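Local coordinates for protein kappa-carrageenase (PDB 5OCR) that probably hydrolyses kappa-carrageenan, through the catalytic domain of a larger family 16 glycoside hydrolase, at residues A[88-99]-A[229-239]. Sequence-based numbering, arbitrary orientation.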
# COMPACT_ATOMS: atom_id res chain seq x y z
N SER A 88 -7.05 11.49 -3.11
CA SER A 88 -7.10 10.09 -3.49
C SER A 88 -8.10 9.27 -2.74
O SER A 88 -8.98 9.79 -2.03
CB SER A 88 -5.67 9.52 -3.49
OG SER A 88 -5.68 8.26 -4.17
N GLY A 89 -8.04 7.95 -2.95
CA GLY A 89 -9.03 7.07 -2.28
C GLY A 89 -8.34 5.91 -1.57
O GLY A 89 -7.22 5.53 -1.96
N ILE A 90 -8.97 5.35 -0.53
CA ILE A 90 -8.29 4.39 0.33
C ILE A 90 -9.32 3.50 1.01
O ILE A 90 -10.32 4.02 1.45
CB ILE A 90 -7.36 5.04 1.36
CG1 ILE A 90 -6.81 3.99 2.37
CG2 ILE A 90 -8.07 6.20 2.12
CD1 ILE A 90 -5.61 4.53 3.19
N PHE A 91 -9.10 2.17 0.99
CA PHE A 91 -9.81 1.27 1.86
C PHE A 91 -8.91 0.91 3.01
O PHE A 91 -7.83 0.30 2.79
CB PHE A 91 -10.17 -0.04 1.15
CG PHE A 91 -11.27 0.09 0.17
CD1 PHE A 91 -12.59 0.15 0.59
CD2 PHE A 91 -11.00 0.11 -1.18
CE1 PHE A 91 -13.65 0.27 -0.35
CE2 PHE A 91 -12.05 0.18 -2.09
CZ PHE A 91 -13.38 0.28 -1.68
N LYS A 92 -9.28 1.33 4.22
CA LYS A 92 -8.50 1.00 5.48
C LYS A 92 -9.42 0.27 6.41
O LYS A 92 -10.48 0.81 6.82
CB LYS A 92 -7.95 2.24 6.12
CG LYS A 92 -7.12 1.85 7.38
CD LYS A 92 -6.72 3.15 8.12
CE LYS A 92 -6.06 2.65 9.43
NZ LYS A 92 -5.67 3.90 10.21
N SER A 93 -9.10 -0.98 6.75
CA SER A 93 -10.01 -1.71 7.66
C SER A 93 -10.08 -1.06 9.06
O SER A 93 -9.03 -0.66 9.66
CB SER A 93 -9.67 -3.20 7.78
OG SER A 93 -8.37 -3.37 8.39
N TYR A 94 -11.27 -1.04 9.66
CA TYR A 94 -11.27 -0.73 11.09
C TYR A 94 -10.55 -1.81 11.89
O TYR A 94 -9.86 -1.51 12.90
CB TYR A 94 -12.69 -0.54 11.61
CG TYR A 94 -13.19 0.83 11.32
CD1 TYR A 94 -12.92 1.89 12.15
CD2 TYR A 94 -13.99 1.05 10.21
CE1 TYR A 94 -13.40 3.15 11.85
CE2 TYR A 94 -14.47 2.29 9.90
CZ TYR A 94 -14.16 3.34 10.71
OH TYR A 94 -14.60 4.56 10.38
N GLN A 95 -10.75 -3.06 11.51
CA GLN A 95 -10.21 -4.20 12.27
C GLN A 95 -8.66 -4.30 12.08
O GLN A 95 -8.19 -4.14 10.93
CB GLN A 95 -10.87 -5.52 11.84
CG GLN A 95 -10.37 -6.71 12.61
CD GLN A 95 -10.64 -6.65 14.06
OE1 GLN A 95 -11.76 -6.28 14.49
NE2 GLN A 95 -9.63 -6.99 14.86
N LYS A 96 -7.94 -4.59 13.15
CA LYS A 96 -6.44 -4.79 13.06
C LYS A 96 -6.13 -6.26 13.13
O LYS A 96 -6.89 -7.07 13.75
CB LYS A 96 -5.76 -4.10 14.27
CG LYS A 96 -5.84 -2.57 14.14
CD LYS A 96 -5.32 -1.95 15.45
CE LYS A 96 -5.59 -0.42 15.48
NZ LYS A 96 -4.60 0.33 14.66
N PHE A 97 -4.99 -6.65 12.55
CA PHE A 97 -4.57 -8.04 12.61
C PHE A 97 -3.05 -8.03 12.78
O PHE A 97 -2.40 -7.09 12.48
CB PHE A 97 -4.78 -8.72 11.21
CG PHE A 97 -6.21 -8.75 10.78
CD1 PHE A 97 -7.00 -9.87 11.04
CD2 PHE A 97 -6.78 -7.61 10.15
CE1 PHE A 97 -8.35 -9.85 10.65
CE2 PHE A 97 -8.11 -7.60 9.77
CZ PHE A 97 -8.89 -8.72 10.03
N THR A 98 -2.49 -9.14 13.19
CA THR A 98 -0.99 -9.17 13.26
C THR A 98 -0.56 -10.28 12.32
O THR A 98 -0.07 -10.00 11.20
CB THR A 98 -0.48 -9.38 14.70
OG1 THR A 98 -1.03 -8.40 15.61
CG2 THR A 98 1.12 -9.24 14.71
N TYR A 99 -0.90 -11.50 12.67
CA TYR A 99 -0.42 -12.60 11.85
C TYR A 99 -1.60 -13.12 11.01
O TYR A 99 -2.70 -12.98 11.40
CB TYR A 99 0.07 -13.71 12.71
CG TYR A 99 1.17 -13.30 13.62
CD1 TYR A 99 2.27 -12.56 13.17
CD2 TYR A 99 1.16 -13.76 14.92
CE1 TYR A 99 3.25 -12.15 14.07
CE2 TYR A 99 2.15 -13.41 15.81
CZ TYR A 99 3.20 -12.60 15.37
OH TYR A 99 4.17 -12.24 16.30
N TRP A 229 7.79 -6.86 13.04
CA TRP A 229 6.41 -6.72 12.54
C TRP A 229 5.43 -7.57 13.31
O TRP A 229 4.79 -8.53 12.78
CB TRP A 229 6.39 -6.98 11.00
CG TRP A 229 7.28 -5.97 10.38
CD1 TRP A 229 6.92 -4.68 10.00
CD2 TRP A 229 8.72 -6.10 10.12
NE1 TRP A 229 8.02 -3.99 9.54
CE2 TRP A 229 9.15 -4.79 9.63
CE3 TRP A 229 9.69 -7.14 10.28
CZ2 TRP A 229 10.53 -4.55 9.30
CZ3 TRP A 229 11.06 -6.87 9.96
CH2 TRP A 229 11.44 -5.62 9.48
N HIS A 230 5.33 -7.20 14.60
CA HIS A 230 4.53 -7.93 15.54
C HIS A 230 3.49 -7.05 16.15
O HIS A 230 2.99 -7.42 17.22
CB HIS A 230 5.38 -8.57 16.65
CG HIS A 230 6.53 -9.42 16.09
ND1 HIS A 230 6.34 -10.66 15.65
CD2 HIS A 230 7.89 -9.13 15.90
CE1 HIS A 230 7.51 -11.19 15.23
NE2 HIS A 230 8.45 -10.25 15.34
N ARG A 231 3.20 -5.89 15.58
CA ARG A 231 2.17 -5.01 16.18
C ARG A 231 0.85 -5.20 15.39
O ARG A 231 0.88 -5.63 14.25
CB ARG A 231 2.62 -3.55 16.05
CG ARG A 231 3.88 -3.22 16.87
CD ARG A 231 4.30 -1.77 16.67
NE ARG A 231 3.23 -0.81 16.68
CZ ARG A 231 2.72 -0.29 17.79
NH1 ARG A 231 3.20 -0.64 18.97
NH2 ARG A 231 1.75 0.62 17.71
N PRO A 232 -0.30 -4.87 15.99
CA PRO A 232 -1.58 -4.97 15.23
C PRO A 232 -1.60 -3.91 14.11
O PRO A 232 -1.16 -2.76 14.32
CB PRO A 232 -2.67 -4.60 16.28
CG PRO A 232 -1.97 -4.92 17.64
CD PRO A 232 -0.52 -4.49 17.42
N MET A 233 -2.00 -4.35 12.92
CA MET A 233 -1.97 -3.49 11.72
C MET A 233 -3.32 -3.50 11.02
O MET A 233 -4.01 -4.54 11.00
CB MET A 233 -0.95 -4.10 10.73
CG MET A 233 0.50 -3.85 11.29
SD MET A 233 1.73 -4.71 10.27
CE MET A 233 1.40 -6.40 10.64
N ASN A 234 -3.65 -2.37 10.41
CA ASN A 234 -4.87 -2.22 9.59
C ASN A 234 -4.60 -2.59 8.16
O ASN A 234 -3.48 -2.41 7.67
CB ASN A 234 -5.43 -0.82 9.64
CG ASN A 234 -5.72 -0.35 11.06
OD1 ASN A 234 -4.81 0.06 11.78
ND2 ASN A 234 -6.95 -0.42 11.45
N VAL A 235 -5.62 -3.24 7.58
CA VAL A 235 -5.48 -3.81 6.18
C VAL A 235 -5.84 -2.70 5.19
O VAL A 235 -6.92 -2.13 5.29
CB VAL A 235 -6.38 -5.05 5.94
CG1 VAL A 235 -6.27 -5.54 4.44
CG2 VAL A 235 -5.99 -6.12 6.94
N THR A 236 -4.92 -2.37 4.25
CA THR A 236 -5.05 -1.05 3.51
C THR A 236 -4.91 -1.25 2.03
O THR A 236 -3.96 -1.89 1.62
CB THR A 236 -4.05 -0.03 4.03
OG1 THR A 236 -4.17 -0.01 5.50
CG2 THR A 236 -4.43 1.41 3.47
N LEU A 237 -5.84 -0.70 1.24
CA LEU A 237 -5.62 -0.58 -0.23
C LEU A 237 -5.69 0.91 -0.55
O LEU A 237 -6.70 1.59 -0.19
CB LEU A 237 -6.76 -1.29 -0.94
CG LEU A 237 -6.88 -2.81 -0.77
CD1 LEU A 237 -8.35 -3.27 -0.92
CD2 LEU A 237 -5.96 -3.46 -1.79
N SER A 238 -4.67 1.45 -1.20
CA SER A 238 -4.74 2.90 -1.47
C SER A 238 -3.95 3.23 -2.74
O SER A 238 -3.06 2.47 -3.17
CB SER A 238 -4.20 3.62 -0.27
OG SER A 238 -2.82 3.31 -0.06
N LEU A 239 -4.25 4.41 -3.29
CA LEU A 239 -3.56 4.89 -4.50
C LEU A 239 -2.70 6.11 -4.08
O LEU A 239 -3.23 7.18 -3.72
CB LEU A 239 -4.58 5.22 -5.64
CG LEU A 239 -3.93 5.68 -6.93
CD1 LEU A 239 -3.02 4.59 -7.57
CD2 LEU A 239 -5.08 6.03 -7.90
O HOH W 1 -3.12 2.08 11.12
O HOH W 2 -2.02 -0.51 15.60
O HOH W 3 -7.01 2.39 13.25
O HOH W 4 0.24 -7.83 18.00
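The rings of Y99 and H230 meet rim to rim with their planes at 81°, neither lying over the other's face: H230 ND1 sits in plane at the edge of the Y99 ring and shares a 2.8 Å hydrogen bond with Y99 OH, while CG2 of T98 covers one face of the tyrosine near its rim. Further along, V235 CG2 approaches the F97 ring obliquely, 3.6 Å from its CD2, and M233 O lies at the edge of this ring, near its plane. Y99 and H230 lie beyond one end of an antiparallel strand pairing within the beta-jellyroll of the GH16 domain, and F97 and V235 within it. F91 and L237 exchange two backbone hydrogen bonds, as do F97 and M233. Between these pairs the chain turns a corner at Y94 and Q95; S93 N-H still reaches V235 O, and the S93 and N234 side chains supplement the backbone pairing. With OG swung between its own backbone N and carbonyl carbon (chi1 64°), S93 accepts the V235 N-H and donates to Q95 O, tying the residue before the corner to Q95 within it. N234 works from the other strand: its ND2 gives a hydrogen bond of 2.8 Å to S93 O, nearly along the C=O axis, and its OD1 receives K96 NZ and a water. The lysine reaches OD1 because its chain bends at the end (chi4 -79°), and a second water joins NZ to P232 O. K92 instead stays extended, laying CE against N234 CG and carrying NZ to N46 O and Y122 OH. A leucine in place of N234 would probably leave S93 O and the K96 ammonium without these amide partners, making the corner less firmly tied to the strand. I90 CD1 meets T236 CG2 at 3.3 Å, closer than usual van der Waals contact. At the S88 end of the segments, S88 OG donates to L239 O at 2.7 Å.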